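Local coordinates for adenylate cyclase-like protein (Chlamydia trachomatis, PDB 4QO6), which is a structural protein of the type III secretion system, part of its inner-membrane ring, seen here as its periplasmic region, at residues N85-G90 with E110-C115; S104-T109 with V158-G163. All blocks are in the same frame, centred on the assembly; numbering follows the deposited sequence.

In the fold
Both contacts involve the PD2 domain, the middle of three BON-related units in this extended periplasmic piece. Their centres lie 11 Å apart. Along the chain their segments alternate: 85-90, 104-109, 110-115, then 158-163. Segment 104-109 ends strand 100-107 and runs straight into helix 110-123, which carries segment 110-115. Contact 1 stays inside PD2 and packs the loop after helix 71-83 on helix 110-123. Contact 2 joins the end of the PD2 strand to the hairpin of the following BON domain. L107 links the two, since its CD1 and CD2 pack on Q112, A113, E87 and F88. Packing inside PD2 thus continues through L107 to the strand end that meets the BON domain.

Contact 1 of 2, residues N85-G90 with E110-C115; sequences NPEFKG and EEQAAC
The F88 ring meets helix 110-123 with its edge. The carbonyl O of Q112 lies near the ring plane, 3.9 Å from F88 CE1. CB of C115 is also in plane at the edge, next to CZ. On one face sits CG of E87, the preceding residue, above the outer part of the ring. In one of its two modelled conformers, C115 brings SG obliquely to within 3.6 Å of F88 CZ. This Cys sulfur-aromatic contact is therefore doubtful. E87 has CG anti to the backbone N (chi1 -172°); its chain then bends at chi2 and brings the carboxylate to the amide end of Q112. The two flat groups are steeply turned, with planes 73° apart. NE2 of Q112 lies 3.2 Å from E87 CD. OE2 of E87 also lies 3.5 Å from Q112 CG, where the two side chains cross at a slant. The amide oxygen is held locally: OE1 accepts a hydrogen bond from K108 N, just before the helix. F88 is buried and further meets L116 and Y119. This is core packing of the PD2 alpha/beta domain, a BON-clan fold: the loop between helix 71-83 and strand 92-95 packs on helix 110-123.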
ATOM      1  N   ASN A  85      14.767  -0.768  10.587  1.00 41.25           N
ATOM      2  CA  ASN A  85      15.442   0.164   9.707  1.00 43.49           C
ATOM      3  C   ASN A  85      14.871   1.588   9.828  1.00 43.29           C
ATOM      4  O   ASN A  85      13.767   1.855   9.408  1.00 42.58           O
ATOM      5  CB  ASN A  85      15.296  -0.348   8.282  1.00 41.45           C
ATOM      6  CG  ASN A  85      16.289   0.264   7.359  1.00 45.23           C
ATOM      7  OD1 ASN A  85      16.154   1.431   6.957  1.00 46.85           O
ATOM      8  ND2 ASN A  85      17.303  -0.512   7.003  1.00 44.29           N
ATOM      9  N   PRO A  86      15.641   2.529  10.372  1.00 54.56           N
ATOM     10  CA  PRO A  86      15.031   3.867  10.588  1.00 53.12           C
ATOM     11  C   PRO A  86      14.539   4.537   9.284  1.00 49.29           C
ATOM     12  O   PRO A  86      13.471   5.202   9.248  1.00 39.84           O
ATOM     13  CB  PRO A  86      16.178   4.665  11.212  1.00 59.49           C
ATOM     14  CG  PRO A  86      17.437   4.033  10.637  1.00 61.55           C
ATOM     15  CD  PRO A  86      17.122   2.563  10.436  1.00 59.03           C
ATOM     16  N   GLU A  87      15.303   4.343   8.215  1.00 46.41           N
ATOM     17  CA  GLU A  87      14.889   4.797   6.884  1.00 51.43           C
ATOM     18  C   GLU A  87      13.466   4.277   6.475  1.00 46.66           C
ATOM     19  O   GLU A  87      12.699   5.010   5.865  1.00 48.21           O
ATOM     20  CB  GLU A  87      15.992   4.418   5.871  1.00 55.79           C
ATOM     21  CG  GLU A  87      15.847   4.955   4.446  1.00 70.69           C
ATOM     22  CD  GLU A  87      16.375   6.372   4.225  1.00 80.86           C
ATOM     23  OE1 GLU A  87      16.606   7.100   5.218  1.00 89.39           O
ATOM     24  OE2 GLU A  87      16.537   6.769   3.043  1.00 82.89           O
ATOM     25  N   PHE A  88      13.090   3.040   6.841  1.00 44.25           N
ATOM     26  CA  PHE A  88      11.855   2.421   6.295  1.00 42.69           C
ATOM     27  C   PHE A  88      10.763   2.038   7.269  1.00 43.21           C
ATOM     28  O   PHE A  88       9.838   1.378   6.878  1.00 38.25           O
ATOM     29  CB  PHE A  88      12.192   1.180   5.467  1.00 36.33           C
ATOM     30  CG  PHE A  88      13.257   1.414   4.466  1.00 35.12           C
ATOM     31  CD1 PHE A  88      13.142   2.442   3.549  1.00 36.76           C
ATOM     32  CD2 PHE A  88      14.362   0.619   4.429  1.00 34.23           C
ATOM     33  CE1 PHE A  88      14.128   2.679   2.623  1.00 37.56           C
ATOM     34  CE2 PHE A  88      15.365   0.853   3.512  1.00 33.64           C
ATOM     35  CZ  PHE A  88      15.246   1.888   2.612  1.00 35.98           C
ATOM     36  N   LYS A  89      10.824   2.474   8.510  1.00 52.16           N
ATOM     37  CA  LYS A  89       9.937   1.881   9.498  1.00 57.41           C
ATOM     38  C   LYS A  89       8.408   2.154   9.252  1.00 52.66           C
ATOM     39  O   LYS A  89       7.590   1.330   9.688  1.00 52.63           O
ATOM     40  CB  LYS A  89      10.411   2.171  10.938  1.00 63.37           C
ATOM     41  CG  LYS A  89      10.525   3.645  11.326  1.00 69.46           C
ATOM     42  CD  LYS A  89      10.318   3.813  12.830  1.00 72.34           C
ATOM     43  CE  LYS A  89      10.954   5.078  13.383  1.00 74.74           C
ATOM     44  NZ  LYS A  89      12.389   4.847  13.705  1.00 76.07           N
ATOM     45  N   GLY A  90       8.028   3.226   8.532  1.00 42.74           N
ATOM     46  CA  GLY A  90       6.607   3.411   8.119  1.00 39.86           C
ATOM     47  C   GLY A  90       6.107   2.499   6.937  1.00 39.85           C
ATOM     48  O   GLY A  90       4.962   2.570   6.511  1.00 37.91           O
ATOM     49  N   GLU A 110      11.852  10.490  -3.950  1.00 44.07           N
ATOM     50  CA  GLU A 110      12.253   9.441  -4.925  1.00 51.01           C
ATOM     51  C   GLU A 110      13.577   8.745  -4.587  1.00 51.07           C
ATOM     52  O   GLU A 110      13.831   7.621  -5.047  1.00 40.96           O
ATOM     53  CB  GLU A 110      12.386   9.990  -6.363  1.00 53.59           C
ATOM     54  CG  GLU A 110      11.087  10.310  -7.075  1.00 61.30           C
ATOM     55  CD  GLU A 110      10.908  11.800  -7.393  1.00 73.20           C
ATOM     56  OE1 GLU A 110      11.916  12.532  -7.599  1.00 78.08           O
ATOM     57  OE2 GLU A 110       9.740  12.249  -7.460  1.00 72.70           O
ATOM     58  N   GLU A 111      14.435   9.439  -3.835  1.00 56.86           N
ATOM     59  CA  GLU A 111      15.734   8.900  -3.438  1.00 58.39           C
ATOM     60  C   GLU A 111      15.546   7.800  -2.376  1.00 55.22           C
ATOM     61  O   GLU A 111      16.164   6.741  -2.450  1.00 56.04           O
ATOM     62  CB  GLU A 111      16.647  10.012  -2.928  1.00 60.95           C
ATOM     63  CG  GLU A 111      17.093  11.008  -4.013  1.00 68.60           C
ATOM     64  CD  GLU A 111      16.210  12.267  -4.126  1.00 72.13           C
ATOM     65  OE1 GLU A 111      16.201  13.087  -3.180  1.00 68.99           O
ATOM     66  OE2 GLU A 111      15.534  12.455  -5.166  1.00 74.34           O
ATOM     67  N   GLN A 112      14.687   8.063  -1.399  1.00 51.63           N
ATOM     68  CA  GLN A 112      14.262   7.037  -0.455  1.00 49.52           C
ATOM     69  C   GLN A 112      13.537   5.860  -1.130  1.00 42.14           C
ATOM     70  O   GLN A 112      13.698   4.708  -0.710  1.00 36.39           O
ATOM     71  CB  GLN A 112      13.348   7.617   0.583  1.00 50.95           C
ATOM     72  CG  GLN A 112      13.990   8.611   1.507  1.00 53.16           C
ATOM     73  CD  GLN A 112      13.188   8.697   2.781  1.00 57.34           C
ATOM     74  OE1 GLN A 112      12.189   9.404   2.841  1.00 52.33           O
ATOM     75  NE2 GLN A 112      13.595   7.932   3.801  1.00 64.34           N
ATOM     76  N   ALA A 113      12.764   6.150  -2.161  1.00 34.46           N
ATOM     77  CA  ALA A 113      12.177   5.085  -2.984  1.00 37.39           C
ATOM     78  C   ALA A 113      13.223   4.195  -3.634  1.00 37.38           C
ATOM     79  O   ALA A 113      13.057   2.979  -3.678  1.00 33.73           O
ATOM     80  CB  ALA A 113      11.234   5.646  -4.044  1.00 34.28           C
ATOM     81  N   ALA A 114      14.290   4.797  -4.155  1.00 37.21           N
ATOM     82  CA  ALA A 114      15.408   4.028  -4.710  1.00 41.90           C
ATOM     83  C   ALA A 114      16.201   3.236  -3.652  1.00 37.96           C
ATOM     84  O   ALA A 114      16.659   2.122  -3.926  1.00 40.87           O
ATOM     85  CB  ALA A 114      16.349   4.935  -5.496  1.00 43.29           C
ATOM     86  N   CYS A 115      16.383   3.808  -2.467  1.00 37.37           N
ATOM     87  CA  CYS A 115      17.009   3.102  -1.339  0.50 38.05           C
ATOM     88  C   CYS A 115      16.214   1.819  -0.960  1.00 35.33           C
ATOM     89  O   CYS A 115      16.783   0.760  -0.671  1.00 32.51           O
ATOM     90  CB  CYS A 115      17.103   4.046  -0.139  0.50 39.52           C
ATOM     91  SG  CYS A 115      18.117   3.509   1.274  0.50 46.76           S
TER

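Contact 2 of 2, residues S104-T109 with V158-G163; sequences SGYLKT and VSFTNG
Y106 has CG anti to its carbonyl carbon (chi1 -64°), and this sends the ring across to the turn at N162 and G163. N162 turns its side chain back toward the ring with CG opposite the backbone N (chi1 -152°). Its OD1 ends 3.5 Å from Y106 CD2, and the amide plane is steeply inclined to the ring. The backbone of the turn lies over one ring face. N162 CA stands 4.0 Å from the Y106 ring centroid, a CH-pi contact 22° off the normal. G163 N lies over the same face, nearer the phenol end, 3.4 Å from Y106 CZ. The turn connects strands 157-161 and 164-172, the antiparallel hairpin of the BON domain; here the end of PD2 strand 100-107 meets it. G163 has a positive phi and no side chain, and its CA comes 3.3 Å from Y106 OH. The hydroxyl is hydrogen-bonded to G191 O, farther along the BON domain. F160 brings CZ to 4.0 Å from Y106 CE1, which lies at the edge of the F160 ring. At the exposed margin, the bent K108 chain places NZ 3.7 Å from T161 CG2. E137 offers that amine a long, weak ion pair and accepts a hydrogen bond from N162 N.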
ATOM      1  N   SER A 104       3.525  -1.231   1.064  1.00 20.91           N
ATOM      2  CA  SER A 104       2.729  -0.001   1.158  1.00 21.84           C
ATOM      3  C   SER A 104       3.256   0.884   2.244  1.00 20.04           C
ATOM      4  O   SER A 104       4.002   0.426   3.080  1.00 18.32           O
ATOM      5  CB  SER A 104       1.242  -0.338   1.405  1.00 21.35           C
ATOM      6  OG  SER A 104       1.142  -0.956   2.661  1.00 22.08           O
ATOM      7  N   GLY A 105       2.814   2.142   2.220  1.00 21.76           N
ATOM      8  CA  GLY A 105       3.214   3.212   3.151  1.00 22.02           C
ATOM      9  C   GLY A 105       3.690   4.463   2.407  1.00 25.03           C
ATOM     10  O   GLY A 105       3.498   4.568   1.197  1.00 26.11           O
ATOM     11  N   TYR A 106       4.351   5.381   3.127  1.00 25.98           N
ATOM     12  CA  TYR A 106       4.851   6.661   2.605  1.00 27.93           C
ATOM     13  C   TYR A 106       6.357   6.739   2.698  1.00 26.89           C
ATOM     14  O   TYR A 106       6.893   6.268   3.649  1.00 31.43           O
ATOM     15  CB  TYR A 106       4.266   7.845   3.439  1.00 28.28           C
ATOM     16  CG  TYR A 106       2.784   7.935   3.308  1.00 26.76           C
ATOM     17  CD1 TYR A 106       2.213   8.517   2.193  1.00 26.58           C
ATOM     18  CD2 TYR A 106       1.947   7.375   4.265  1.00 25.90           C
ATOM     19  CE1 TYR A 106       0.837   8.544   2.034  1.00 27.96           C
ATOM     20  CE2 TYR A 106       0.575   7.424   4.123  1.00 27.12           C
ATOM     21  CZ  TYR A 106       0.032   8.015   3.018  1.00 26.94           C
ATOM     22  OH  TYR A 106      -1.333   8.048   2.876  1.00 29.78           O
ATOM     23  N   LEU A 107       7.015   7.313   1.707  1.00 29.81           N
ATOM     24  CA  LEU A 107       8.425   7.735   1.773  1.00 37.10           C
ATOM     25  C   LEU A 107       8.418   9.214   1.390  1.00 41.22           C
ATOM     26  O   LEU A 107       7.441   9.708   0.823  1.00 39.31           O
ATOM     27  CB  LEU A 107       9.355   6.950   0.798  1.00 38.15           C
ATOM     28  CG  LEU A 107       9.520   5.456   1.139  1.00 40.22           C
ATOM     29  CD1 LEU A 107      10.183   4.625   0.071  1.00 41.66           C
ATOM     30  CD2 LEU A 107      10.281   5.323   2.442  1.00 42.57           C
ATOM     31  N   LYS A 108       9.504   9.903   1.710  1.00 45.48           N
ATOM     32  CA  LYS A 108       9.569  11.349   1.613  1.00 46.52           C
ATOM     33  C   LYS A 108       9.872  11.712   0.193  1.00 45.20           C
ATOM     34  O   LYS A 108       9.173  12.527  -0.353  1.00 42.99           O
ATOM     35  CB  LYS A 108      10.634  11.914   2.553  1.00 51.86           C
ATOM     36  CG  LYS A 108      10.677  13.429   2.632  1.00 62.17           C
ATOM     37  CD  LYS A 108       9.841  13.969   3.786  1.00 71.46           C
ATOM     38  CE  LYS A 108       9.653  15.485   3.679  1.00 76.70           C
ATOM     39  NZ  LYS A 108       8.527  15.981   4.526  1.00 79.41           N
ATOM     40  N   THR A 109      10.880  11.071  -0.408  1.00 44.70           N
ATOM     41  CA  THR A 109      11.375  11.425  -1.744  1.00 47.00           C
ATOM     42  C   THR A 109      11.631  10.231  -2.657  1.00 44.53           C
ATOM     43  O   THR A 109      11.684   9.102  -2.180  1.00 45.98           O
ATOM     44  CB  THR A 109      12.738  12.156  -1.621  1.00 50.98           C
ATOM     45  OG1 THR A 109      13.648  11.350  -0.848  1.00 49.04           O
ATOM     46  CG2 THR A 109      12.553  13.520  -0.966  1.00 47.80           C
ATOM     47  N   VAL A 158       1.143  24.315   0.241  1.00 41.97           N
ATOM     48  CA  VAL A 158       0.785  23.000   0.789  1.00 43.22           C
ATOM     49  C   VAL A 158       2.016  22.242   1.286  1.00 39.73           C
ATOM     50  O   VAL A 158       3.099  22.341   0.704  1.00 37.31           O
ATOM     51  CB  VAL A 158      -0.024  22.170  -0.228  1.00 45.61           C
ATOM     52  CG1 VAL A 158       0.797  21.870  -1.480  1.00 49.45           C
ATOM     53  CG2 VAL A 158      -0.519  20.892   0.408  1.00 47.87           C
ATOM     54  N   SER A 159       1.866  21.562   2.420  1.00 37.29           N
ATOM     55  CA  SER A 159       2.817  20.514   2.801  1.00 36.11           C
ATOM     56  C   SER A 159       2.102  19.179   2.905  1.00 32.23           C
ATOM     57  O   SER A 159       0.893  19.108   3.120  1.00 35.31           O
ATOM     58  CB  SER A 159       3.580  20.849   4.088  1.00 37.78           C
ATOM     59  OG  SER A 159       2.762  20.734   5.228  1.00 37.17           O
ATOM     60  N   PHE A 160       2.860  18.112   2.766  1.00 31.62           N
ATOM     61  CA  PHE A 160       2.287  16.759   2.777  1.00 32.49           C
ATOM     62  C   PHE A 160       3.204  15.740   3.449  1.00 34.04           C
ATOM     63  O   PHE A 160       4.342  15.537   3.009  1.00 37.19           O
ATOM     64  CB  PHE A 160       1.986  16.274   1.380  1.00 31.01           C
ATOM     65  CG  PHE A 160       1.341  14.937   1.364  1.00 32.57           C
ATOM     66  CD1 PHE A 160      -0.001  14.809   1.705  1.00 28.50           C
ATOM     67  CD2 PHE A 160       2.079  13.791   1.051  1.00 32.68           C
ATOM     68  CE1 PHE A 160      -0.593  13.577   1.734  1.00 29.90           C
ATOM     69  CE2 PHE A 160       1.468  12.550   1.062  1.00 32.46           C
ATOM     70  CZ  PHE A 160       0.125  12.451   1.401  1.00 30.81           C
ATOM     71  N   THR A 161       2.733  15.144   4.533  1.00 34.58           N
ATOM     72  CA  THR A 161       3.467  14.052   5.183  1.00 39.78           C
ATOM     73  C   THR A 161       2.477  13.048   5.776  1.00 37.03           C
ATOM     74  O   THR A 161       1.523  13.442   6.426  1.00 33.14           O
ATOM     75  CB  THR A 161       4.435  14.496   6.320  1.00 41.80           C
ATOM     76  OG1 THR A 161       3.716  14.626   7.530  1.00 42.33           O
ATOM     77  CG2 THR A 161       5.135  15.830   6.041  1.00 46.70           C
ATOM     78  N   ASN A 162       2.711  11.766   5.474  1.00 40.33           N
ATOM     79  CA  ASN A 162       2.050  10.654   6.083  1.00 36.89           C
ATOM     80  C   ASN A 162       0.556  10.670   5.885  1.00 40.60           C
ATOM     81  O   ASN A 162      -0.187  10.331   6.809  1.00 39.06           O
ATOM     82  CB  ASN A 162       2.391  10.549   7.560  1.00 42.66           C
ATOM     83  CG  ASN A 162       2.317   9.110   8.058  1.00 54.63           C
ATOM     84  OD1 ASN A 162       2.957   8.199   7.494  1.00 57.48           O
ATOM     85  ND2 ASN A 162       1.511   8.882   9.088  1.00 61.83           N
ATOM     86  N   GLY A 163       0.120  11.035   4.668  1.00 39.33           N
ATOM     87  CA  GLY A 163      -1.307  11.016   4.284  1.00 35.43           C
ATOM     88  C   GLY A 163      -2.019  12.309   4.662  1.00 34.73           C
ATOM     89  O   GLY A 163      -3.236  12.464   4.405  1.00 29.00           O
TER